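Local coordinates for protein CD160 antigen (Homo sapiens, PDB 6NGG) that serves as an immune-cell receptor for MHC class I molecules and TNFRSF14 (HVEM), delivering stimulatory or inhibitory signals that regulate cell activation, at residues T13-K25 against G64-V77. The protein carries 1 engineered substitution. Numbering follows the deposited sequence.
Sequences TRLNLICTVWHKK and GEISSQLMFTISQV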
ATOM      1  N   THR A  13      -1.736 -18.646   7.450  1.00 21.02           N
ATOM      2  CA  THR A  13      -2.352 -18.511   6.159  1.00 23.60           C
ATOM      3  C   THR A  13      -2.525 -17.043   5.692  1.00 23.36           C
ATOM      4  O   THR A  13      -2.968 -16.733   4.575  1.00 25.56           O
ATOM      5  CB  THR A  13      -3.659 -19.323   6.218  1.00 27.55           C
ATOM      6  OG1 THR A  13      -3.912 -19.897   4.936  1.00 35.88           O
ATOM      7  CG2 THR A  13      -4.828 -18.481   6.643  1.00 23.45           C
ATOM      8  N   ARG A  14      -2.122 -16.134   6.544  1.00 23.44           N
ATOM      9  CA  ARG A  14      -2.370 -14.708   6.353  1.00 21.69           C
ATOM     10  C   ARG A  14      -1.148 -14.038   5.650  1.00 19.79           C
ATOM     11  O   ARG A  14       0.008 -14.294   6.031  1.00 20.04           O
ATOM     12  CB  ARG A  14      -2.657 -14.131   7.760  1.00 23.66           C
ATOM     13  CG  ARG A  14      -2.466 -12.663   7.913  1.00 24.88           C
ATOM     14  CD  ARG A  14      -2.839 -12.261   9.325  1.00 26.96           C
ATOM     15  NE  ARG A  14      -2.454 -10.866   9.464  1.00 30.45           N
ATOM     16  CZ  ARG A  14      -2.952  -9.987  10.330  1.00 31.10           C
ATOM     17  NH1 ARG A  14      -3.916 -10.339  11.229  1.00 28.68           N
ATOM     18  NH2 ARG A  14      -2.460  -8.749  10.283  1.00 30.82           N
ATOM     19  N   LEU A  15      -1.432 -13.147   4.700  1.00 17.25           N
ATOM     20  CA  LEU A  15      -0.432 -12.358   3.970  1.00 15.39           C
ATOM     21  C   LEU A  15      -0.757 -10.886   4.134  1.00 15.47           C
ATOM     22  O   LEU A  15      -1.920 -10.447   3.907  1.00 14.42           O
ATOM     23  CB  LEU A  15      -0.524 -12.668   2.506  1.00 16.69           C
ATOM     24  CG  LEU A  15       0.465 -11.914   1.579  1.00 16.57           C
ATOM     25  CD1 LEU A  15       1.887 -12.099   1.946  1.00 17.14           C
ATOM     26  CD2 LEU A  15       0.193 -12.377   0.159  1.00 17.61           C
ATOM     27  N   ASN A  16       0.223 -10.119   4.566  1.00 15.67           N
ATOM     28  CA  ASN A  16       0.019  -8.685   4.696  1.00 17.19           C
ATOM     29  C   ASN A  16       0.784  -7.910   3.613  1.00 15.17           C
ATOM     30  O   ASN A  16       2.008  -8.111   3.484  1.00 14.18           O
ATOM     31  CB  ASN A  16       0.520  -8.258   6.078  1.00 18.46           C
ATOM     32  CG  ASN A  16      -0.056  -9.082   7.193  1.00 20.31           C
ATOM     33  OD1 ASN A  16      -1.254  -9.126   7.372  1.00 24.34           O
ATOM     34  ND2 ASN A  16       0.829  -9.782   7.946  1.00 17.26           N
ATOM     35  N   LEU A  17       0.131  -7.030   2.881  1.00 15.23           N
ATOM     36  CA  LEU A  17       0.781  -6.246   1.826  1.00 15.27           C
ATOM     37  C   LEU A  17       0.917  -4.847   2.388  1.00 16.63           C
ATOM     38  O   LEU A  17      -0.075  -4.262   2.864  1.00 17.07           O
ATOM     39  CB  LEU A  17      -0.032  -6.250   0.544  1.00 16.56           C
ATOM     40  CG  LEU A  17      -0.262  -7.620  -0.112  1.00 17.37           C
ATOM     41  CD1 LEU A  17      -1.053  -7.505  -1.426  1.00 18.20           C
ATOM     42  CD2 LEU A  17       1.009  -8.420  -0.289  1.00 14.63           C
ATOM     43  N   ILE A  18       2.129  -4.319   2.384  1.00 16.84           N
ATOM     44  CA  ILE A  18       2.479  -3.086   3.108  1.00 16.89           C
ATOM     45  C   ILE A  18       3.031  -1.987   2.173  1.00 17.45           C
ATOM     46  O   ILE A  18       4.007  -2.163   1.458  1.00 17.32           O
ATOM     47  CB  ILE A  18       3.443  -3.392   4.251  1.00 18.88           C
ATOM     48  CG1 ILE A  18       2.901  -4.580   5.129  1.00 20.64           C
ATOM     49  CG2 ILE A  18       3.751  -2.160   5.072  1.00 17.25           C
ATOM     50  CD1 ILE A  18       3.925  -5.290   5.974  1.00 22.75           C
ATOM     51  N   CYS A  19       2.402  -0.832   2.221  1.00 15.27           N
ATOM     52  CA  CYS A  19       2.836   0.358   1.504  1.00 16.47           C
ATOM     53  C   CYS A  19       3.303   1.440   2.523  1.00 16.74           C
ATOM     54  O   CYS A  19       2.593   1.671   3.488  1.00 14.82           O
ATOM     55  CB  CYS A  19       1.680   0.923   0.776  1.00 20.34           C
ATOM     56  SG  CYS A  19       0.831  -0.127  -0.426  1.00 22.91           S
ATOM     57  N   THR A  20       4.458   2.071   2.267  1.00 13.99           N
ATOM     58  CA  THR A  20       5.074   3.023   3.188  1.00 15.20           C
ATOM     59  C   THR A  20       5.496   4.235   2.420  1.00 13.25           C
ATOM     60  O   THR A  20       6.277   4.140   1.443  1.00 15.66           O
ATOM     61  CB  THR A  20       6.266   2.428   3.916  1.00 14.07           C
ATOM     62  OG1 THR A  20       5.878   1.206   4.427  1.00 17.26           O
ATOM     63  CG2 THR A  20       6.711   3.305   5.057  1.00 14.32           C
ATOM     64  N   VAL A  21       4.856   5.324   2.735  1.00 13.57           N
ATOM     65  CA  VAL A  21       5.257   6.621   2.248  1.00 15.19           C
ATOM     66  C   VAL A  21       6.253   7.240   3.208  1.00 14.76           C
ATOM     67  O   VAL A  21       5.994   7.334   4.367  1.00 14.05           O
ATOM     68  CB  VAL A  21       4.035   7.578   2.135  1.00 16.10           C
ATOM     69  CG1 VAL A  21       4.467   8.945   1.661  1.00 15.66           C
ATOM     70  CG2 VAL A  21       2.952   6.990   1.254  1.00 16.89           C
ATOM     71  N   TRP A  22       7.362   7.686   2.661  1.00 14.30           N
ATOM     72  CA  TRP A  22       8.395   8.384   3.382  1.00 15.00           C
ATOM     73  C   TRP A  22       8.278   9.877   3.073  1.00 15.93           C
ATOM     74  O   TRP A  22       7.994  10.290   1.920  1.00 15.99           O
ATOM     75  CB  TRP A  22       9.775   7.886   2.985  1.00 14.51           C
ATOM     76  CG  TRP A  22       9.887   6.400   3.290  1.00 14.96           C
ATOM     77  CD1 TRP A  22       9.447   5.376   2.524  1.00 15.96           C
ATOM     78  CD2 TRP A  22      10.406   5.831   4.473  1.00 14.24           C
ATOM     79  NE1 TRP A  22       9.667   4.173   3.147  1.00 15.74           N
ATOM     80  CE2 TRP A  22      10.245   4.424   4.364  1.00 16.82           C
ATOM     81  CE3 TRP A  22      10.885   6.369   5.689  1.00 14.90           C
ATOM     82  CZ2 TRP A  22      10.591   3.533   5.415  1.00 13.74           C
ATOM     83  CZ3 TRP A  22      11.248   5.485   6.726  1.00 14.79           C
ATOM     84  CH2 TRP A  22      11.139   4.078   6.556  1.00 14.61           C
ATOM     85  N   HIS A  23       8.447  10.656   4.119  1.00 15.68           N
ATOM     86  CA  HIS A  23       8.204  12.087   4.063  1.00 16.89           C
ATOM     87  C   HIS A  23       8.964  12.793   5.156  1.00 18.63           C
ATOM     88  O   HIS A  23       9.337  12.207   6.111  1.00 16.35           O
ATOM     89  CB  HIS A  23       6.712  12.340   4.229  1.00 17.33           C
ATOM     90  CG  HIS A  23       6.067  11.669   5.407  1.00 16.06           C
ATOM     91  ND1 HIS A  23       6.191  12.131   6.692  1.00 16.37           N
ATOM     92  CD2 HIS A  23       5.179  10.641   5.462  1.00 16.41           C
ATOM     93  CE1 HIS A  23       5.473  11.370   7.507  1.00 17.28           C
ATOM     94  NE2 HIS A  23       4.811  10.489   6.765  1.00 16.12           N
ATOM     95  N   LYS A  24       9.256  14.054   4.947  1.00 20.74           N
ATOM     96  CA  LYS A  24       9.680  14.911   6.041  1.00 21.66           C
ATOM     97  C   LYS A  24       8.729  14.912   7.184  1.00 20.64           C
ATOM     98  O   LYS A  24       7.482  14.825   7.000  1.00 20.25           O
ATOM     99  CB  LYS A  24       9.708  16.343   5.559  1.00 26.88           C
ATOM    100  CG  LYS A  24      11.069  16.840   5.353  1.00 29.18           C
ATOM    101  CD  LYS A  24      11.539  16.602   3.991  1.00 30.34           C
ATOM    102  CE  LYS A  24      12.425  17.788   3.646  1.00 38.32           C
ATOM    103  NZ  LYS A  24      13.052  17.524   2.322  1.00 45.60           N
ATOM    104  N   LYS A  25       9.286  15.146   8.349  1.00 18.75           N
ATOM    105  CA  LYS A  25       8.496  15.168   9.546  1.00 23.13           C
ATOM    106  C   LYS A  25       7.371  16.205   9.526  1.00 23.96           C
ATOM    107  O   LYS A  25       6.307  16.008  10.112  1.00 20.68           O
ATOM    108  CB  LYS A  25       9.403  15.320  10.774  1.00 27.70           C
ATOM    109  CG  LYS A  25       9.987  16.699  10.924  1.00 30.33           C
ATOM    110  CD  LYS A  25      10.985  16.793  12.066  1.00 32.62           C
ATOM    111  CE  LYS A  25      11.613  18.192  12.035  1.00 37.94           C
ATOM    112  NZ  LYS A  25      12.162  18.503  13.353  1.00 44.05           N
ATOM    113  N   GLY A  64       4.698   7.063  11.837  1.00 16.37           N
ATOM    114  CA  GLY A  64       6.140   7.272  12.084  1.00 18.67           C
ATOM    115  C   GLY A  64       6.498   8.755  11.975  1.00 17.31           C
ATOM    116  O   GLY A  64       5.761   9.547  11.413  1.00 20.06           O
ATOM    117  N   GLU A  65       7.668   9.091  12.484  1.00 20.66           N
ATOM    118  CA  GLU A  65       8.188  10.437  12.404  1.00 20.21           C
ATOM    119  C   GLU A  65       8.408  10.896  10.967  1.00 18.31           C
ATOM    120  O   GLU A  65       8.074  12.018  10.663  1.00 17.66           O
ATOM    121  CB  GLU A  65       9.471  10.585  13.219  1.00 22.27           C
ATOM    122  CG  GLU A  65       9.936  12.028  13.375  1.00 26.53           C
ATOM    123  CD  GLU A  65      11.138  12.174  14.314  1.00 28.91           C
ATOM    124  OE1 GLU A  65      11.936  11.253  14.476  1.00 30.00           O
ATOM    125  OE2 GLU A  65      11.291  13.232  14.894  1.00 36.40           O
ATOM    126  N   ILE A  66       8.981  10.038  10.110  1.00 15.86           N
ATOM    127  CA  ILE A  66       9.212  10.378   8.684  1.00 16.36           C
ATOM    128  C   ILE A  66       8.527   9.395   7.747  1.00 14.12           C
ATOM    129  O   ILE A  66       8.961   9.249   6.597  1.00 14.00           O
ATOM    130  CB  ILE A  66      10.733  10.362   8.331  1.00 14.90           C
ATOM    131  CG1 ILE A  66      11.329   8.982   8.730  1.00 16.43           C
ATOM    132  CG2 ILE A  66      11.506  11.507   9.011  1.00 17.08           C
ATOM    133  CD1 ILE A  66      12.687   8.741   8.103  1.00 15.61           C
ATOM    134  N   SER A  67       7.511   8.678   8.240  1.00 13.41           N
ATOM    135  CA  SER A  67       6.811   7.716   7.435  1.00 13.96           C
ATOM    136  C   SER A  67       5.348   7.425   7.828  1.00 15.23           C
ATOM    137  O   SER A  67       4.895   7.645   8.909  1.00 14.55           O
ATOM    138  CB  SER A  67       7.619   6.373   7.407  1.00 14.47           C
ATOM    139  OG  SER A  67       7.554   5.779   8.702  1.00 14.71           O
ATOM    140  N   SER A  68       4.627   6.891   6.866  1.00 15.05           N
ATOM    141  CA  SER A  68       3.236   6.533   7.092  1.00 15.32           C
ATOM    142  C   SER A  68       2.970   5.214   6.412  1.00 15.74           C
ATOM    143  O   SER A  68       3.339   5.076   5.220  1.00 13.78           O
ATOM    144  CB  SER A  68       2.359   7.604   6.439  1.00 16.06           C
ATOM    145  OG  SER A  68       2.407   8.865   7.119  1.00 14.77           O
ATOM    146  N   GLN A  69       2.207   4.328   7.072  1.00 16.06           N
ATOM    147  CA  GLN A  69       2.044   2.990   6.567  1.00 16.77           C
ATOM    148  C   GLN A  69       0.607   2.623   6.295  1.00 17.22           C
ATOM    149  O   GLN A  69      -0.274   2.976   7.090  1.00 15.24           O
ATOM    150  CB  GLN A  69       2.646   2.002   7.531  1.00 19.82           C
ATOM    151  CG  GLN A  69       2.711   0.593   7.001  1.00 22.74           C
ATOM    152  CD  GLN A  69       3.061  -0.372   8.110  1.00 26.55           C
ATOM    153  OE1 GLN A  69       4.247  -0.529   8.460  1.00 28.93           O
ATOM    154  NE2 GLN A  69       2.039  -1.045   8.665  1.00 26.79           N
ATOM    155  N   LEU A  70       0.404   1.906   5.190  1.00 15.28           N
ATOM    156  CA  LEU A  70      -0.891   1.233   4.876  1.00 15.06           C
ATOM    157  C   LEU A  70      -0.681  -0.270   4.792  1.00 16.20           C
ATOM    158  O   LEU A  70       0.238  -0.738   4.119  1.00 15.04           O
ATOM    159  CB  LEU A  70      -1.466   1.717   3.599  1.00 16.02           C
ATOM    160  CG  LEU A  70      -2.569   0.899   2.900  1.00 18.53           C
ATOM    161  CD1 LEU A  70      -3.765   0.908   3.786  1.00 21.57           C
ATOM    162  CD2 LEU A  70      -2.960   1.516   1.609  1.00 19.66           C
ATOM    163  N   MET A  71      -1.522  -1.037   5.481  1.00 15.56           N
ATOM    164  CA  MET A  71      -1.379  -2.530   5.455  1.00 17.50           C
ATOM    165  C   MET A  71      -2.712  -3.118   5.013  1.00 16.76           C
ATOM    166  O   MET A  71      -3.789  -2.717   5.555  1.00 15.61           O
ATOM    167  CB  MET A  71      -0.882  -3.092   6.787  1.00 19.03           C
ATOM    168  CG  MET A  71      -0.879  -4.628   6.860  1.00 21.01           C
ATOM    169  SD  MET A  71      -0.423  -5.349   8.457  1.00 19.92           S
ATOM    170  CE  MET A  71       1.186  -4.708   8.458  1.00 22.09           C
ATOM    171  N   PHE A  72      -2.666  -3.879   3.915  1.00 15.89           N
ATOM    172  CA  PHE A  72      -3.809  -4.608   3.424  1.00 17.28           C
ATOM    173  C   PHE A  72      -3.606  -6.074   3.806  1.00 17.35           C
ATOM    174  O   PHE A  72      -2.583  -6.670   3.456  1.00 15.33           O
ATOM    175  CB  PHE A  72      -3.920  -4.437   1.935  1.00 18.80           C
ATOM    176  CG  PHE A  72      -5.002  -5.247   1.316  1.00 18.29           C
ATOM    177  CD1 PHE A  72      -6.329  -4.957   1.590  1.00 19.83           C
ATOM    178  CD2 PHE A  72      -4.700  -6.264   0.403  1.00 19.06           C
ATOM    179  CE1 PHE A  72      -7.361  -5.658   0.986  1.00 20.67           C
ATOM    180  CE2 PHE A  72      -5.742  -6.982  -0.182  1.00 20.14           C
ATOM    181  CZ  PHE A  72      -7.062  -6.709   0.149  1.00 20.39           C
ATOM    182  N   THR A  73      -4.567  -6.662   4.510  1.00 16.44           N
ATOM    183  CA  THR A  73      -4.418  -8.034   4.983  1.00 18.61           C
ATOM    184  C   THR A  73      -5.337  -8.983   4.213  1.00 18.91           C
ATOM    185  O   THR A  73      -6.501  -8.672   4.004  1.00 20.04           O
ATOM    186  CB  THR A  73      -4.615  -8.154   6.504  1.00 20.40           C
ATOM    187  OG1 THR A  73      -3.602  -7.377   7.187  1.00 24.66           O
ATOM    188  CG2 THR A  73      -4.436  -9.654   6.958  1.00 20.11           C
ATOM    189  N   ILE A  74      -4.755 -10.069   3.708  1.00 18.30           N
ATOM    190  CA  ILE A  74      -5.450 -11.172   3.084  1.00 17.93           C
ATOM    191  C   ILE A  74      -5.443 -12.330   4.129  1.00 17.45           C
ATOM    192  O   ILE A  74      -4.424 -12.853   4.464  1.00 14.02           O
ATOM    193  CB  ILE A  74      -4.772 -11.573   1.785  1.00 18.77           C
ATOM    194  CG1 ILE A  74      -4.795 -10.436   0.768  1.00 20.54           C
ATOM    195  CG2 ILE A  74      -5.412 -12.797   1.177  1.00 22.22           C
ATOM    196  CD1 ILE A  74      -3.725 -10.553  -0.288  1.00 23.67           C
ATOM    197  N   SER A  75      -6.602 -12.726   4.632  1.00 17.98           N
ATOM    198  CA  SER A  75      -6.634 -13.757   5.716  1.00 20.65           C
ATOM    199  C   SER A  75      -6.237 -15.163   5.206  1.00 20.97           C
ATOM    200  O   SER A  75      -5.623 -15.929   5.908  1.00 21.26           O
ATOM    201  CB  SER A  75      -8.049 -13.822   6.312  1.00 23.64           C
ATOM    202  OG  SER A  75      -8.397 -12.539   6.805  1.00 22.54           O
ATOM    203  N   GLN A  76      -6.645 -15.483   3.991  1.00 21.46           N
ATOM    204  CA  GLN A  76      -6.313 -16.684   3.303  1.00 24.28           C
ATOM    205  C   GLN A  76      -6.137 -16.335   1.816  1.00 22.04           C
ATOM    206  O   GLN A  76      -7.068 -15.766   1.162  1.00 23.28           O
ATOM    207  CB  GLN A  76      -7.506 -17.652   3.437  1.00 29.99           C
ATOM    208  CG  GLN A  76      -7.433 -18.895   2.544  1.00 36.52           C
ATOM    209  CD  GLN A  76      -6.743 -20.049   3.218  1.00 40.82           C
ATOM    210  OE1 GLN A  76      -7.262 -20.583   4.209  1.00 48.10           O
ATOM    211  NE2 GLN A  76      -5.581 -20.454   2.703  1.00 44.75           N
ATOM    212  N   VAL A  77      -5.001 -16.656   1.262  1.00 18.13           N
ATOM    213  CA  VAL A  77      -4.742 -16.339  -0.139  1.00 19.67           C
ATOM    214  C   VAL A  77      -5.498 -17.343  -1.038  1.00 22.28           C
ATOM    215  O   VAL A  77      -5.345 -18.528  -0.902  1.00 20.53           O
ATOM    216  CB  VAL A  77      -3.228 -16.332  -0.455  1.00 19.61           C
ATOM    217  CG1 VAL A  77      -2.926 -15.999  -1.911  1.00 20.14           C
ATOM    218  CG2 VAL A  77      -2.543 -15.242   0.372  1.00 19.76           C
TER
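Leu-15, Leu-17, Cys-19 and Val-21 form reciprocally hydrogen-bonded antiparallel pairs with Ile-74, Phe-72, Leu-70 and Ser-68, the straightest bond running from Leu-17 N to Phe-72 O (2.8 Å, 177°). A ninth backbone bond, His-23 N to Ile-66 O, extends the pairing at one end. There the His-23 ring is fixed at both nitrogens: ND1 donates to Lys-24 O (3.0 Å), while NE2 bonds Ser-68 OG (2.9 Å), also held by Arg-56. A chi1 of 51° tucks the imidazole back over its own backbone, which lays the rim of one face over the Ile-66 to Ser-67 peptide. Near the other end, Asn-16 OD1 gathers three donors: Thr-73 OG1 (2.9 Å), tilted from the carbonyl plane, and Arg-14 NE and NH2, side-on. Thr-73 CG2 covers one guanidinium face. Along the same side of the sheet, Met-71 bends at chi3 (-63°) and brings CE to Ile-18 CD1 (3.7 Å), and Ser-67 CB sits over the Trp-22 six-membered ring in a CH-pi contact. On the opposite side, Leu-17 CD1 meets the Phe-72 ring edge (4.3 Å to CD2), and Leu-15 CB packs on Val-77 CG2. That inward face carries Cys-19, whose disulfide to Cys-87 joins the two sheets of the Ig-like V-type beta-sandwich.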